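Local atomic coordinates of putative D-glycero-D-manno-heptose 7-phosphate kinase (Campylobacter jejuni subsp. jejuni, PDB entry 4N3O), a protein that phosphorylates D-glycero-alpha-D-manno-heptose 7-phosphate at C-1 with ATP, an early step in making the GDP-heptose used for capsule polysaccharide. Residues I57-D62 with S103-S108; T63-E68 with G79-F84. All coordinates share one frame; numbering follows the deposited sequence.

Interaction 1: I57-D62 with S103-S108; sequences IFDSPD and SLHTYS
Two neighbouring parallel strands of the mixed sheet in this GHMP kinase meet here, Ile57-Ser60 beside Ser103-Ser108. Three backbone bonds join them. Leu104 N gives to Ile57 O (2.7 Å), Asp59 N to Leu104 O (2.7 Å) and Thr106 N to Asp59 O (2.9 Å). On one face Asp59 meets His105. With CG anti to the backbone N (chi1 179°), the Asp59 carboxylate reaches the ring edge. His105 ND1 donates a hydrogen bond to Asp59 OD2 at 3.0 Å, on the anti lone pair of that oxygen. The bond lies in the ring plane, while the carboxylate plane stands 81° to it. At the other ring nitrogen, NE2 is hydrogen-bonded to Ser103 OG, which fixes the ring's rotation. Past the strand end, Asp62 OD2 accepts a hydrogen bond from Ser108 N at 2.9 Å from above the carboxylate plane. A water links Ser60 OG, Asp62 OD1 and Thr106 OG1; Ser60, which also bonds Thr63, is a probable ATP-binding residue. On the opposite face from Asp59, Phe58 CD1, at the ring edge, meets Leu104 CB (4.0 Å). Helix 82-96 covers this apolar face through Phe84 and Lys85. Strand 65-70 flanks 57-60, and strand 42-50 flanks 103-108.

Interaction 2: T63-E68 with G79-F84; sequences TNSYCE and GKLDIF
Apolar contact between Ser65, Cys67 and Leu81 joins strand 65-70 to the turn that leads into helix 82-96. Leu81 makes the largest share of the contact on the helix side. Its CG stands beside the backbone N, anti to the carbonyl carbon (chi1 -59°), and its branched end lies against Ser65. Ser65 CB is 3.8 Å from Leu81 CG and equally near both methyls, so it sits over the fork of the leucine. Leu81 CD1 also reaches Cys67 SG at 4.0 Å. Thr63 OG1 lies at the margin, 4.2 Å from Leu81 CD2; this hydroxyl is hydrogen-bonded to Ser60. Phe58 of the adjoining strand 55-60 packs on Leu81 as well.

The close polar approach is made by sulfur. Cys67 SG lies 3.0 Å from Lys80 O and 3.7 Å from Lys80 CB. The Lys80 side chain starts toward the strand, but its amine end leads away.

Other polar groups act within their own segments. Ser65 OG is near both Thr63 O and Thr63 OG1; which of them takes its proton is not settled. Leu81 occupies the N-cap position, and Phe84 N bonds back to Leu81 O at 3.1 Å in the first turn. Asp82 turns its carboxylate back to Gly79 N, which makes weak bonds to both oxygens. OD1 of this aspartate also accepts a hydrogen bond from Asp78 N.

Asn64 and Ser65 form a G1 beta bulge opposite Ser60 where the hairpin strand begins. The contact itself is carbon and sulfur against the two residues before the helix, while the hydrogen bonds, some weak, stay within each side.

In the fold
Interaction 2 is nested along the chain within the loop closed by interaction 1, and their centres lie about 8 Å apart. Both reach the same sheet: strand 55-60 pairs in parallel with strand 102-108 and antiparallel with strand 65-70. Interaction 1 is partly buried and is knitted by backbone bonds, a histidine-carboxylate pair and a water. Interaction 2 is a smaller surface contact, made mostly by van der Waals packing. The two touch directly. Phe58 O and Cys67 N are probably hydrogen-bonded, as are Ser60 N and Ser65 O. Phe84, at the start of helix 82-96, packs its ring on Thr106 of strand 102-108.

Interaction 1: I57-D62 with S103-S108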
# COMPACT_ATOMS: atom_id res chain seq x y z
N ILE A 57 -24.89 -8.73 -16.55
CA ILE A 57 -24.61 -7.32 -16.33
C ILE A 57 -23.12 -7.08 -16.21
O ILE A 57 -22.41 -7.82 -15.53
CB ILE A 57 -25.32 -6.85 -15.05
CG1 ILE A 57 -26.84 -7.04 -15.21
CG2 ILE A 57 -24.97 -5.40 -14.71
CD1 ILE A 57 -27.64 -6.72 -13.97
N PHE A 58 -22.63 -6.06 -16.91
CA PHE A 58 -21.25 -5.66 -16.85
C PHE A 58 -21.29 -4.23 -16.33
O PHE A 58 -21.90 -3.36 -16.97
CB PHE A 58 -20.59 -5.67 -18.23
CG PHE A 58 -20.51 -7.04 -18.87
CD1 PHE A 58 -19.96 -8.11 -18.18
CD2 PHE A 58 -20.86 -7.22 -20.19
CE1 PHE A 58 -19.84 -9.35 -18.78
CE2 PHE A 58 -20.75 -8.46 -20.80
CZ PHE A 58 -20.25 -9.52 -20.09
N ASP A 59 -20.64 -3.98 -15.18
CA ASP A 59 -20.69 -2.68 -14.51
C ASP A 59 -19.30 -2.12 -14.19
O ASP A 59 -18.60 -2.61 -13.32
CB ASP A 59 -21.49 -2.82 -13.22
CG ASP A 59 -21.59 -1.53 -12.44
OD1 ASP A 59 -21.45 -0.43 -13.02
OD2 ASP A 59 -21.84 -1.61 -11.22
N SER A 60 -18.93 -1.06 -14.90
CA SER A 60 -17.62 -0.42 -14.78
C SER A 60 -17.81 1.09 -14.59
O SER A 60 -17.69 1.86 -15.55
CB SER A 60 -16.82 -0.74 -16.05
OG SER A 60 -15.65 0.05 -16.17
N PRO A 61 -18.10 1.53 -13.36
CA PRO A 61 -18.35 2.95 -13.07
C PRO A 61 -17.17 3.91 -13.27
O PRO A 61 -17.39 5.06 -13.64
CB PRO A 61 -18.79 2.93 -11.60
CG PRO A 61 -18.21 1.69 -11.04
CD PRO A 61 -18.27 0.69 -12.16
N ASP A 62 -15.95 3.45 -13.05
CA ASP A 62 -14.81 4.34 -13.28
C ASP A 62 -14.69 4.75 -14.76
O ASP A 62 -14.03 5.73 -15.07
CB ASP A 62 -13.49 3.74 -12.73
CG ASP A 62 -13.22 2.34 -13.24
OD1 ASP A 62 -14.19 1.61 -13.60
OD2 ASP A 62 -12.04 1.95 -13.27
N SER A 103 -23.56 -10.82 -12.67
CA SER A 103 -23.23 -9.40 -12.80
C SER A 103 -21.75 -9.27 -12.47
O SER A 103 -21.28 -9.89 -11.53
CB SER A 103 -24.07 -8.53 -11.88
OG SER A 103 -23.74 -8.74 -10.52
N LEU A 104 -21.02 -8.47 -13.25
CA LEU A 104 -19.60 -8.28 -13.08
C LEU A 104 -19.34 -6.80 -12.85
O LEU A 104 -19.73 -5.97 -13.68
CB LEU A 104 -18.87 -8.75 -14.34
CG LEU A 104 -17.35 -8.62 -14.33
CD1 LEU A 104 -16.78 -9.56 -13.28
CD2 LEU A 104 -16.75 -8.92 -15.69
N HIS A 105 -18.67 -6.46 -11.74
CA HIS A 105 -18.44 -5.06 -11.40
C HIS A 105 -16.95 -4.84 -11.24
O HIS A 105 -16.31 -5.61 -10.54
CB HIS A 105 -19.16 -4.74 -10.08
CG HIS A 105 -20.57 -5.24 -10.01
ND1 HIS A 105 -21.66 -4.43 -10.22
CD2 HIS A 105 -21.06 -6.48 -9.75
CE1 HIS A 105 -22.77 -5.14 -10.08
NE2 HIS A 105 -22.43 -6.39 -9.79
N THR A 106 -16.39 -3.80 -11.85
CA THR A 106 -14.94 -3.56 -11.75
C THR A 106 -14.56 -2.09 -11.64
O THR A 106 -15.33 -1.21 -12.01
CB THR A 106 -14.21 -4.05 -12.99
OG1 THR A 106 -14.62 -3.28 -14.12
CG2 THR A 106 -14.51 -5.49 -13.25
N TYR A 107 -13.34 -1.84 -11.15
CA TYR A 107 -12.81 -0.48 -11.10
C TYR A 107 -11.33 -0.52 -10.75
O TYR A 107 -10.85 -1.45 -10.08
CB TYR A 107 -13.58 0.45 -10.13
CG TYR A 107 -13.21 0.33 -8.67
CD1 TYR A 107 -13.82 -0.59 -7.85
CD2 TYR A 107 -12.25 1.17 -8.11
CE1 TYR A 107 -13.49 -0.70 -6.52
CE2 TYR A 107 -11.91 1.08 -6.77
CZ TYR A 107 -12.53 0.14 -5.99
OH TYR A 107 -12.18 0.01 -4.66
N SER A 108 -10.61 0.49 -11.19
CA SER A 108 -9.18 0.58 -10.99
C SER A 108 -8.83 1.65 -10.00
O SER A 108 -9.53 2.64 -9.90
CB SER A 108 -8.50 0.92 -12.31
OG SER A 108 -7.13 1.26 -12.08
O HOH W 1 -13.45 -0.58 -14.62

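Interaction 2: T63-E68 with G79-F84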
# COMPACT_ATOMS: atom_id res chain seq x y z
N THR A 63 -15.35 4.02 -15.66
CA THR A 63 -15.38 4.38 -17.08
C THR A 63 -16.79 4.80 -17.50
O THR A 63 -17.06 4.98 -18.69
CB THR A 63 -14.91 3.22 -18.00
OG1 THR A 63 -15.78 2.09 -17.84
CG2 THR A 63 -13.48 2.79 -17.68
N ASN A 64 -17.69 4.98 -16.52
CA ASN A 64 -19.08 5.35 -16.81
C ASN A 64 -19.74 4.44 -17.85
O ASN A 64 -20.36 4.92 -18.79
CB ASN A 64 -19.18 6.82 -17.27
CG ASN A 64 -18.85 7.82 -16.17
OD1 ASN A 64 -19.14 7.59 -14.99
ND2 ASN A 64 -18.27 8.95 -16.55
N SER A 65 -19.61 3.13 -17.66
CA SER A 65 -20.19 2.16 -18.58
C SER A 65 -20.99 1.12 -17.81
O SER A 65 -20.54 0.63 -16.78
CB SER A 65 -19.09 1.46 -19.35
OG SER A 65 -18.13 2.38 -19.83
N TYR A 66 -22.16 0.79 -18.34
CA TYR A 66 -23.04 -0.20 -17.75
C TYR A 66 -23.79 -0.92 -18.88
O TYR A 66 -24.44 -0.27 -19.69
CB TYR A 66 -24.03 0.48 -16.79
CG TYR A 66 -24.96 -0.49 -16.09
CD1 TYR A 66 -26.16 -0.88 -16.67
CD2 TYR A 66 -24.62 -1.02 -14.86
CE1 TYR A 66 -27.00 -1.76 -16.02
CE2 TYR A 66 -25.44 -1.91 -14.21
CZ TYR A 66 -26.63 -2.28 -14.78
OH TYR A 66 -27.43 -3.17 -14.12
N CYS A 67 -23.66 -2.25 -18.93
CA CYS A 67 -24.31 -3.08 -19.95
C CYS A 67 -25.22 -4.13 -19.32
O CYS A 67 -24.93 -4.69 -18.26
CB CYS A 67 -23.28 -3.90 -20.73
SG CYS A 67 -21.95 -3.05 -21.60
N GLU A 68 -26.30 -4.43 -20.02
CA GLU A 68 -27.20 -5.47 -19.59
C GLU A 68 -27.64 -6.23 -20.83
O GLU A 68 -27.99 -5.62 -21.82
CB GLU A 68 -28.38 -4.88 -18.84
CG GLU A 68 -29.31 -5.94 -18.26
CD GLU A 68 -30.28 -5.37 -17.25
OE1 GLU A 68 -31.30 -6.04 -16.98
OE2 GLU A 68 -30.03 -4.27 -16.72
N GLY A 79 -19.66 -1.96 -28.82
CA GLY A 79 -18.93 -0.75 -28.40
C GLY A 79 -18.92 -0.39 -26.92
O GLY A 79 -18.27 0.58 -26.53
N LYS A 80 -19.65 -1.13 -26.10
CA LYS A 80 -19.68 -0.90 -24.65
C LYS A 80 -19.10 -2.09 -23.87
O LYS A 80 -19.76 -3.12 -23.70
CB LYS A 80 -21.10 -0.58 -24.16
CG LYS A 80 -21.57 0.86 -24.39
CD LYS A 80 -22.94 1.08 -23.76
CE LYS A 80 -23.26 2.56 -23.54
NZ LYS A 80 -23.31 3.37 -24.79
N LEU A 81 -17.86 -1.94 -23.41
CA LEU A 81 -17.18 -2.97 -22.64
C LEU A 81 -17.01 -4.26 -23.44
O LEU A 81 -17.23 -5.36 -22.92
CB LEU A 81 -17.92 -3.22 -21.32
CG LEU A 81 -18.05 -2.00 -20.40
CD1 LEU A 81 -18.84 -2.34 -19.13
CD2 LEU A 81 -16.68 -1.42 -20.02
N ASP A 82 -16.61 -4.13 -24.71
CA ASP A 82 -16.39 -5.29 -25.58
C ASP A 82 -15.33 -6.23 -25.04
O ASP A 82 -15.30 -7.41 -25.39
CB ASP A 82 -16.02 -4.85 -27.01
CG ASP A 82 -17.20 -4.23 -27.77
OD1 ASP A 82 -18.37 -4.57 -27.47
OD2 ASP A 82 -16.96 -3.42 -28.70
N ILE A 83 -14.46 -5.71 -24.17
CA ILE A 83 -13.42 -6.54 -23.57
C ILE A 83 -14.03 -7.63 -22.68
O ILE A 83 -13.56 -8.76 -22.68
CB ILE A 83 -12.37 -5.69 -22.80
CG1 ILE A 83 -11.20 -6.56 -22.32
CG2 ILE A 83 -12.99 -4.94 -21.63
CD1 ILE A 83 -10.44 -7.23 -23.45
N PHE A 84 -15.10 -7.33 -21.94
CA PHE A 84 -15.73 -8.35 -21.10
C PHE A 84 -16.48 -9.38 -21.95
O PHE A 84 -16.58 -10.54 -21.57
CB PHE A 84 -16.68 -7.75 -20.05
CG PHE A 84 -16.02 -6.78 -19.09
CD1 PHE A 84 -14.69 -6.93 -18.70
CD2 PHE A 84 -16.76 -5.77 -18.50
CE1 PHE A 84 -14.11 -6.05 -17.81
CE2 PHE A 84 -16.19 -4.89 -17.60
CZ PHE A 84 -14.86 -5.03 -17.25